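Local coordinates for protein DyP (Bjerkandera adusta, PDB 3VXJ) that probably uses a bound heme b and peroxide to oxidise dyes and phenols, as a member of the DyP-type peroxidase family, and here holds 2,6-dimethoxyphenol, at residues 29-38 and 69-79; 101-112 and 420-428. All coordinates share one frame; numbering follows the deposited sequence.

Interaction 1: 29-38 and 69-79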
# COMPACT_ATOMS: atom_id res chain seq x y z
N PHE A 29 15.09 11.79 -4.61
CA PHE A 29 16.27 12.62 -4.72
C PHE A 29 17.55 11.91 -4.32
O PHE A 29 17.53 10.86 -3.65
CB PHE A 29 16.09 13.92 -3.90
CG PHE A 29 16.02 13.70 -2.42
CD1 PHE A 29 17.18 13.74 -1.64
CD2 PHE A 29 14.81 13.43 -1.79
CE1 PHE A 29 17.14 13.53 -0.28
CE2 PHE A 29 14.76 13.23 -0.41
CZ PHE A 29 15.93 13.26 0.34
N GLN A 30 18.66 12.50 -4.76
CA GLN A 30 20.00 12.19 -4.30
C GLN A 30 20.53 13.40 -3.56
O GLN A 30 20.26 14.54 -3.94
CB GLN A 30 20.94 11.98 -5.48
CG GLN A 30 20.72 10.80 -6.35
CD GLN A 30 21.80 10.72 -7.43
OE1 GLN A 30 22.99 10.96 -7.15
NE2 GLN A 30 21.40 10.40 -8.65
N VAL A 31 21.34 13.15 -2.53
CA VAL A 31 22.06 14.20 -1.83
C VAL A 31 23.39 14.47 -2.55
O VAL A 31 24.18 13.55 -2.75
CB VAL A 31 22.35 13.80 -0.36
CG1 VAL A 31 23.20 14.85 0.34
CG2 VAL A 31 21.06 13.57 0.41
N ASN A 32 23.63 15.72 -2.92
CA ASN A 32 24.88 16.12 -3.56
C ASN A 32 25.91 16.66 -2.58
O ASN A 32 27.11 16.52 -2.80
CB ASN A 32 24.63 17.19 -4.63
CG ASN A 32 23.72 16.71 -5.74
OD1 ASN A 32 23.86 15.59 -6.24
ND2 ASN A 32 22.80 17.56 -6.14
N ASP A 33 25.44 17.27 -1.50
CA ASP A 33 26.29 17.98 -0.55
C ASP A 33 25.64 17.80 0.81
O ASP A 33 24.60 18.40 1.09
CB ASP A 33 26.37 19.47 -0.97
CG ASP A 33 27.29 20.32 -0.09
OD1 ASP A 33 27.39 20.12 1.13
OD2 ASP A 33 27.90 21.26 -0.65
N ALA A 34 26.24 16.95 1.65
CA ALA A 34 25.68 16.63 2.97
C ALA A 34 25.52 17.85 3.88
O ALA A 34 24.48 18.03 4.50
CB ALA A 34 26.50 15.55 3.66
N THR A 35 26.55 18.69 3.94
CA THR A 35 26.50 19.86 4.83
C THR A 35 25.38 20.81 4.42
O THR A 35 24.61 21.27 5.27
CB THR A 35 27.86 20.59 4.88
OG1 THR A 35 28.87 19.68 5.35
CG2 THR A 35 27.81 21.79 5.84
N SER A 36 25.28 21.08 3.12
CA SER A 36 24.25 21.98 2.62
C SER A 36 22.85 21.37 2.75
O SER A 36 21.89 22.08 3.07
CB SER A 36 24.55 22.39 1.18
OG SER A 36 25.81 23.03 1.11
N PHE A 37 22.73 20.07 2.54
CA PHE A 37 21.47 19.37 2.74
C PHE A 37 20.98 19.48 4.19
O PHE A 37 19.80 19.74 4.43
CB PHE A 37 21.56 17.90 2.33
CG PHE A 37 20.28 17.16 2.52
CD1 PHE A 37 19.32 17.16 1.52
CD2 PHE A 37 20.02 16.48 3.71
CE1 PHE A 37 18.11 16.48 1.70
CE2 PHE A 37 18.82 15.81 3.90
CZ PHE A 37 17.87 15.80 2.88
N LYS A 38 21.89 19.27 5.14
CA LYS A 38 21.54 19.27 6.55
C LYS A 38 21.03 20.62 7.04
O LYS A 38 20.05 20.67 7.77
CB LYS A 38 22.71 18.79 7.40
CG LYS A 38 22.99 17.30 7.23
CD LYS A 38 24.17 16.84 8.02
CE LYS A 38 24.45 15.38 7.72
NZ LYS A 38 25.28 14.75 8.76
N LEU A 69 8.89 12.85 4.73
CA LEU A 69 10.23 12.65 4.20
C LEU A 69 10.84 11.35 4.72
O LEU A 69 10.92 11.12 5.93
CB LEU A 69 11.13 13.85 4.56
CG LEU A 69 12.63 13.80 4.24
CD1 LEU A 69 12.89 13.70 2.74
CD2 LEU A 69 13.29 15.04 4.80
N GLY A 70 11.26 10.51 3.78
CA GLY A 70 11.95 9.27 4.10
C GLY A 70 13.30 9.16 3.43
O GLY A 70 13.57 9.80 2.41
N PHE A 71 14.16 8.33 4.01
CA PHE A 71 15.52 8.10 3.51
C PHE A 71 15.77 6.63 3.22
O PHE A 71 15.33 5.77 3.97
CB PHE A 71 16.55 8.59 4.52
CG PHE A 71 16.53 10.06 4.73
CD1 PHE A 71 17.25 10.90 3.88
CD2 PHE A 71 15.76 10.63 5.74
CE1 PHE A 71 17.21 12.28 4.04
CE2 PHE A 71 15.71 12.01 5.91
CZ PHE A 71 16.44 12.83 5.07
N SER A 72 16.50 6.37 2.15
CA SER A 72 16.99 5.03 1.88
C SER A 72 18.26 4.81 2.69
O SER A 72 18.79 5.73 3.29
CB SER A 72 17.32 4.91 0.39
OG SER A 72 18.50 5.65 0.11
N ASN A 73 18.76 3.58 2.68
CA ASN A 73 20.03 3.29 3.31
C ASN A 73 21.16 4.13 2.72
O ASN A 73 21.98 4.68 3.46
CB ASN A 73 20.37 1.81 3.18
CG ASN A 73 21.72 1.48 3.75
OD1 ASN A 73 21.91 1.48 4.96
ND2 ASN A 73 22.69 1.27 2.88
N THR A 74 21.22 4.24 1.40
CA THR A 74 22.31 5.02 0.82
C THR A 74 22.18 6.50 1.14
O THR A 74 23.18 7.20 1.24
CB THR A 74 22.46 4.79 -0.68
OG1 THR A 74 21.17 4.92 -1.31
CG2 THR A 74 23.01 3.40 -0.95
N GLY A 75 20.95 6.98 1.34
CA GLY A 75 20.71 8.36 1.78
C GLY A 75 21.28 8.62 3.16
O GLY A 75 21.96 9.62 3.37
N LEU A 76 21.00 7.72 4.09
CA LEU A 76 21.55 7.81 5.44
C LEU A 76 23.08 7.77 5.39
O LEU A 76 23.74 8.60 6.03
CB LEU A 76 20.98 6.71 6.34
CG LEU A 76 19.47 6.85 6.60
CD1 LEU A 76 18.97 5.71 7.47
CD2 LEU A 76 19.12 8.21 7.21
N GLN A 77 23.64 6.87 4.59
CA GLN A 77 25.09 6.79 4.42
C GLN A 77 25.69 8.09 3.86
O GLN A 77 26.73 8.55 4.34
CB GLN A 77 25.47 5.61 3.53
CG GLN A 77 25.19 4.25 4.15
CD GLN A 77 25.57 3.10 3.23
OE1 GLN A 77 25.72 3.28 2.02
NE2 GLN A 77 25.72 1.92 3.80
N ALA A 78 25.02 8.68 2.87
CA ALA A 78 25.47 9.93 2.27
C ALA A 78 25.50 11.06 3.28
O ALA A 78 26.29 12.01 3.15
CB ALA A 78 24.56 10.31 1.11
N LEU A 79 24.65 10.95 4.30
CA LEU A 79 24.53 11.95 5.35
C LEU A 79 25.35 11.60 6.59
O LEU A 79 25.27 12.28 7.61
CB LEU A 79 23.06 12.16 5.70
CG LEU A 79 22.23 12.75 4.54
CD1 LEU A 79 20.74 12.72 4.84
CD2 LEU A 79 22.68 14.18 4.24

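Interaction 2: 101-112 and 420-428. With HEM (protoporphyrin IX containing Fe), chain B.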
# COMPACT_ATOMS: atom_id res chain seq x y z
N LEU A 101 10.78 -11.04 -4.22
CA LEU A 101 9.36 -10.67 -4.26
C LEU A 101 8.63 -11.30 -5.43
O LEU A 101 7.39 -11.30 -5.45
CB LEU A 101 9.19 -9.14 -4.30
CG LEU A 101 9.85 -8.32 -3.19
CD1 LEU A 101 9.82 -6.83 -3.51
CD2 LEU A 101 9.17 -8.60 -1.84
N GLY A 102 9.38 -11.84 -6.40
CA GLY A 102 8.78 -12.46 -7.59
C GLY A 102 8.78 -11.56 -8.81
O GLY A 102 8.22 -11.92 -9.85
N ASP A 103 9.40 -10.39 -8.69
CA ASP A 103 9.41 -9.40 -9.77
C ASP A 103 10.14 -9.89 -11.01
O ASP A 103 11.18 -10.57 -10.92
CB ASP A 103 10.13 -8.12 -9.34
CG ASP A 103 9.37 -7.30 -8.32
OD1 ASP A 103 8.42 -7.79 -7.66
OD2 ASP A 103 9.76 -6.13 -8.16
N ASP A 104 9.59 -9.52 -12.16
CA ASP A 104 10.28 -9.58 -13.43
C ASP A 104 11.17 -8.34 -13.48
O ASP A 104 10.68 -7.23 -13.67
CB ASP A 104 9.26 -9.55 -14.57
CG ASP A 104 9.89 -9.56 -15.95
OD1 ASP A 104 11.13 -9.54 -16.06
OD2 ASP A 104 9.12 -9.58 -16.94
N LEU A 105 12.47 -8.54 -13.28
CA LEU A 105 13.41 -7.42 -13.18
C LEU A 105 13.52 -6.62 -14.47
O LEU A 105 13.89 -5.45 -14.44
CB LEU A 105 14.79 -7.93 -12.77
CG LEU A 105 14.92 -8.57 -11.38
CD1 LEU A 105 16.30 -9.18 -11.23
CD2 LEU A 105 14.64 -7.56 -10.28
N SER A 106 13.19 -7.24 -15.60
CA SER A 106 13.26 -6.56 -16.89
C SER A 106 12.24 -5.42 -17.02
O SER A 106 12.34 -4.59 -17.93
CB SER A 106 13.13 -7.55 -18.05
OG SER A 106 11.81 -8.03 -18.20
N GLN A 107 11.26 -5.40 -16.11
CA GLN A 107 10.23 -4.37 -16.10
C GLN A 107 10.57 -3.20 -15.19
O GLN A 107 9.91 -2.17 -15.24
CB GLN A 107 8.88 -4.99 -15.71
CG GLN A 107 8.34 -5.99 -16.73
CD GLN A 107 8.25 -5.39 -18.12
OE1 GLN A 107 7.66 -4.32 -18.32
NE2 GLN A 107 8.84 -6.08 -19.09
N TRP A 108 11.60 -3.36 -14.37
CA TRP A 108 12.08 -2.26 -13.55
C TRP A 108 12.72 -1.17 -14.39
O TRP A 108 13.39 -1.44 -15.40
CB TRP A 108 13.09 -2.76 -12.52
CG TRP A 108 12.46 -3.27 -11.25
CD1 TRP A 108 11.53 -4.28 -11.14
CD2 TRP A 108 12.71 -2.81 -9.92
NE1 TRP A 108 11.19 -4.47 -9.83
CE2 TRP A 108 11.89 -3.58 -9.05
CE3 TRP A 108 13.53 -1.82 -9.37
CZ2 TRP A 108 11.88 -3.40 -7.66
CZ3 TRP A 108 13.53 -1.63 -7.99
CH2 TRP A 108 12.70 -2.41 -7.15
N VAL A 109 12.51 0.07 -13.97
CA VAL A 109 13.10 1.21 -14.69
C VAL A 109 13.84 2.18 -13.78
O VAL A 109 13.60 2.24 -12.56
CB VAL A 109 12.06 1.99 -15.53
CG1 VAL A 109 11.50 1.13 -16.65
CG2 VAL A 109 10.95 2.54 -14.66
N ALA A 110 14.74 2.94 -14.39
CA ALA A 110 15.47 4.00 -13.71
C ALA A 110 14.48 5.02 -13.12
O ALA A 110 13.42 5.25 -13.68
CB ALA A 110 16.43 4.68 -14.68
N PRO A 111 14.83 5.62 -11.97
CA PRO A 111 16.09 5.48 -11.23
C PRO A 111 16.05 4.44 -10.12
O PRO A 111 16.86 4.52 -9.19
CB PRO A 111 16.26 6.87 -10.63
CG PRO A 111 14.88 7.29 -10.32
CD PRO A 111 13.99 6.68 -11.38
N PHE A 112 15.16 3.46 -10.21
CA PHE A 112 15.02 2.46 -9.14
C PHE A 112 15.96 1.27 -9.27
O PHE A 112 16.08 0.49 -8.32
CB PHE A 112 13.57 1.99 -9.01
CG PHE A 112 12.63 3.09 -8.60
CD1 PHE A 112 12.40 3.34 -7.25
CD2 PHE A 112 11.98 3.87 -9.55
CE1 PHE A 112 11.53 4.36 -6.84
CE2 PHE A 112 11.11 4.91 -9.14
CZ PHE A 112 10.89 5.14 -7.78
N VAL A 420 -0.80 -6.47 -12.84
CA VAL A 420 -0.11 -5.51 -11.99
C VAL A 420 1.39 -5.72 -12.21
O VAL A 420 1.92 -6.78 -11.89
CB VAL A 420 -0.46 -5.70 -10.50
CG1 VAL A 420 0.35 -4.74 -9.64
CG2 VAL A 420 -1.96 -5.49 -10.26
N ILE A 421 2.05 -4.71 -12.76
CA ILE A 421 3.45 -4.83 -13.16
C ILE A 421 4.32 -3.93 -12.28
O ILE A 421 4.17 -2.71 -12.33
CB ILE A 421 3.64 -4.40 -14.63
CG1 ILE A 421 2.63 -5.10 -15.56
CG2 ILE A 421 5.08 -4.64 -15.09
CD1 ILE A 421 2.79 -6.62 -15.67
N PRO A 422 5.22 -4.52 -11.47
CA PRO A 422 6.14 -3.67 -10.71
C PRO A 422 7.15 -2.99 -11.63
O PRO A 422 7.84 -3.65 -12.42
CB PRO A 422 6.84 -4.66 -9.76
CG PRO A 422 5.95 -5.89 -9.74
CD PRO A 422 5.37 -5.95 -11.13
N LYS A 423 7.21 -1.66 -11.55
CA LYS A 423 8.10 -0.85 -12.38
C LYS A 423 9.27 -0.28 -11.59
O LYS A 423 10.13 0.41 -12.15
CB LYS A 423 7.33 0.30 -13.04
CG LYS A 423 6.16 -0.13 -13.93
CD LYS A 423 6.60 -1.01 -15.10
CE LYS A 423 7.42 -0.24 -16.13
NZ LYS A 423 7.96 -1.16 -17.17
N GLY A 424 9.32 -0.59 -10.30
CA GLY A 424 10.32 -0.03 -9.41
C GLY A 424 9.76 0.10 -8.02
O GLY A 424 8.54 0.00 -7.80
N GLY A 425 10.65 0.34 -7.07
CA GLY A 425 10.27 0.55 -5.69
C GLY A 425 11.50 0.71 -4.84
O GLY A 425 12.63 0.52 -5.31
N GLU A 426 11.29 1.08 -3.58
CA GLU A 426 12.39 1.23 -2.65
C GLU A 426 11.90 1.06 -1.22
O GLU A 426 10.70 1.20 -0.93
CB GLU A 426 13.10 2.59 -2.86
CG GLU A 426 14.42 2.77 -2.10
CD GLU A 426 15.39 1.62 -2.35
OE1 GLU A 426 16.27 1.76 -3.24
OE2 GLU A 426 15.26 0.58 -1.67
N TYR A 427 12.84 0.75 -0.34
CA TYR A 427 12.60 0.70 1.09
C TYR A 427 13.17 1.96 1.73
O TYR A 427 14.37 2.25 1.57
CB TYR A 427 13.28 -0.55 1.68
CG TYR A 427 12.76 -1.89 1.20
CD1 TYR A 427 11.39 -2.14 1.05
CD2 TYR A 427 13.65 -2.93 0.91
CE1 TYR A 427 10.92 -3.38 0.61
CE2 TYR A 427 13.19 -4.17 0.48
CZ TYR A 427 11.82 -4.38 0.34
OH TYR A 427 11.36 -5.60 -0.08
N PHE A 428 12.31 2.70 2.43
CA PHE A 428 12.68 3.97 3.07
C PHE A 428 12.46 3.89 4.57
O PHE A 428 11.62 3.14 5.05
CB PHE A 428 11.85 5.15 2.53
CG PHE A 428 12.03 5.40 1.07
CD1 PHE A 428 13.17 6.05 0.60
CD2 PHE A 428 11.07 4.98 0.15
CE1 PHE A 428 13.35 6.28 -0.76
CE2 PHE A 428 11.24 5.21 -1.21
CZ PHE A 428 12.37 5.87 -1.66
CHA HEM B . -6.53 -4.28 0.62
CHB HEM B . -6.05 -3.12 -4.05
CHC HEM B . -1.34 -4.22 -3.88
CHD HEM B . -1.79 -5.35 0.80
C1A HEM B . -6.82 -3.91 -0.67
C2A HEM B . -8.13 -3.57 -1.17
C3A HEM B . -7.99 -3.26 -2.47
C4A HEM B . -6.59 -3.36 -2.81
CMA HEM B . -9.09 -2.83 -3.45
CAA HEM B . -9.43 -3.65 -0.35
CBA HEM B . -9.79 -2.38 0.43
CGA HEM B . -8.92 -2.13 1.64
O1A HEM B . -9.02 -2.85 2.65
O2A HEM B . -8.13 -1.15 1.59
C1B HEM B . -4.73 -3.30 -4.41
C2B HEM B . -4.17 -3.05 -5.73
C3B HEM B . -2.86 -3.35 -5.68
C4B HEM B . -2.56 -3.78 -4.33
CMB HEM B . -4.99 -2.55 -6.93
CAB HEM B . -1.80 -3.24 -6.80
CBB HEM B . -1.95 -2.42 -7.84
C1C HEM B . -1.06 -4.66 -2.61
C2C HEM B . 0.21 -5.18 -2.15
C3C HEM B . 0.08 -5.51 -0.86
C4C HEM B . -1.28 -5.20 -0.47
CMC HEM B . 1.47 -5.29 -3.03
CAC HEM B . 1.14 -6.09 0.11
CBC HEM B . 2.05 -6.99 -0.29
C1D HEM B . -3.08 -5.10 1.18
C2D HEM B . -3.54 -5.18 2.54
C3D HEM B . -5.00 -4.86 2.49
C4D HEM B . -5.29 -4.62 1.10
CMD HEM B . -2.75 -5.52 3.82
CAD HEM B . -5.94 -4.84 3.70
CBD HEM B . -6.34 -6.29 3.99
CGD HEM B . -7.23 -6.39 5.20
O1D HEM B . -8.32 -7.01 5.08
O2D HEM B . -6.87 -5.85 6.27
NA HEM B . -5.91 -3.79 -1.69
NB HEM B . -3.72 -3.78 -3.58
NC HEM B . -1.95 -4.73 -1.57
ND HEM B . -4.14 -4.74 0.35
FE HEM B . -3.94 -4.33 -1.65
O HOH W 1 8.26 -6.41 -12.70
O HOH W 2 15.80 2.29 -5.90
O HOH W 3 -3.62 -2.43 -1.13

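Interaction 1: 29-38 and 69-79
Phe37 and Leu79 meet because their first torsions turn both side chains into the same space. Phe37 CG stands anti to the backbone N (chi1 -180°), which sends the ring from helix 34-48 toward helix 73-78. Leu79 CG lies anti to its own carbonyl carbon (chi1 -64°), and its CD2 comes to 3.6 Å from Phe37 CD2. The setting is the N-terminal ferredoxin-like half of the DyP fold. Strands 23-31 and 65-71 flank strand 119-125 in an antiparallel sheet, and each runs into a helix. The contact joins the two strand ends, and the start of helix 34-48 to the far end of helix 73-78.

Leu79 has the largest share of the contact. Its CD2 also touches Val31 CG1 at 4.0 Å, the two side chains crossing at about a right angle. Val31 CG2 lies over one face of the Phe37 ring, toward its rim. Where helix 34-48 starts, Ala34 CB rests against Ala78 O at the end of helix 73-78.

Deeper in, three aromatic rings and a leucine follow. Phe37 CZ points at the edge of the Phe71 ring, in its plane, 3.8 Å from Phe71 CE1. Phe29 meets its neighbours with its own edge: Phe29 CE2 lies 3.7 Å from Leu69 CD1, and Phe29 CZ lies 4.0 Å from Phe71 CE1. Ile440 of the C-terminal helix 433-440 packs on both Phe71 and Leu79.

Both helix starts are capped. Asp33 OD1 accepts from Ser36 N, which sits above the carboxylate plane. Ser72 OG accepts from Gly75 N.

The polar link across the contact is at the outer end. Lys38 runs extended beyond CG, past Leu79 CB. Its ammonium group also forms a salt bridge with the terminal carboxylate of Ala442. Lys38 NZ donates to Leu79 O at 2.7 Å, tilted 23° from the carbonyl plane.

Interaction 2: 101-112 and 420-428
Trp108 lies flat against the backbone of strand 420-430. Gly424 CA sits 3.6 Å from the centroid of its six-membered ring, 10° off the normal, a CH-pi contact. Phe112 covers the next step of the strand, with Phe112 CD1 3.4 Å from Gly425 O. Gly424 has no side chain, and the Phe112 ring packs directly on its backbone. Gly424 N and Gly425 O are buried here without a polar partner.

Backbone and lysine bonds hold the loop beside the rings. Val109 N donates to Lys423 O at 3.0 Å. Bends at chi2 and chi3 (-60° and -69°) turn the Lys423 chain back to Gln107. There Lys423 NZ donates to Gln107 O at 2.9 Å, in the carbonyl plane on a lone pair. Its bond to Gln107 OE1 is weak.

The indole is oriented by Asp103. Trp108 NE1 donates to Asp103 OD2 at 2.8 Å, almost in the ring plane. Asp103 also lies against Pro422 CB and CG, and its OD1 forms a salt bridge with Arg221. An alanine in place of Trp108 would probably open a gap over Gly424 and leave Asp103 OD2 without its indole partner.

Two waters bridge the segments. One donates to Asp104 O and Pro422 O; the other lies within hydrogen-bonding distance of Phe112 O and Glu426 OE1. At the start of the strand, Val420 CG1 touches the heme vinyl carbon CBB at 3.7 Å. The whole is a loop of the N-terminal half packed on the edge strand of the second sheet, which borders the heme pocket, an interface between the two ferredoxin-like halves of the DyP peroxidase fold.

Interaction 1 stays inside the N-terminal half, joining two strand ends and the helices that follow them. It is partly buried and lies about 25 Å from the centre of the chain, centre to centre. Interaction 2 is more deeply buried, at about 15 Å, and ties a loop of that half to strand 420-430 of the other sheet, next to the heme. The first is mainly aliphatic and aromatic packing with one lysine-to-carbonyl bond at its outer end. The second sets rings on glycine backbone and has more hydrogen bonds, and waters, across it. Their centres are 22 Å apart, yet they touch: Phe428 CD1 packs against Ser72 N at 3.7 Å.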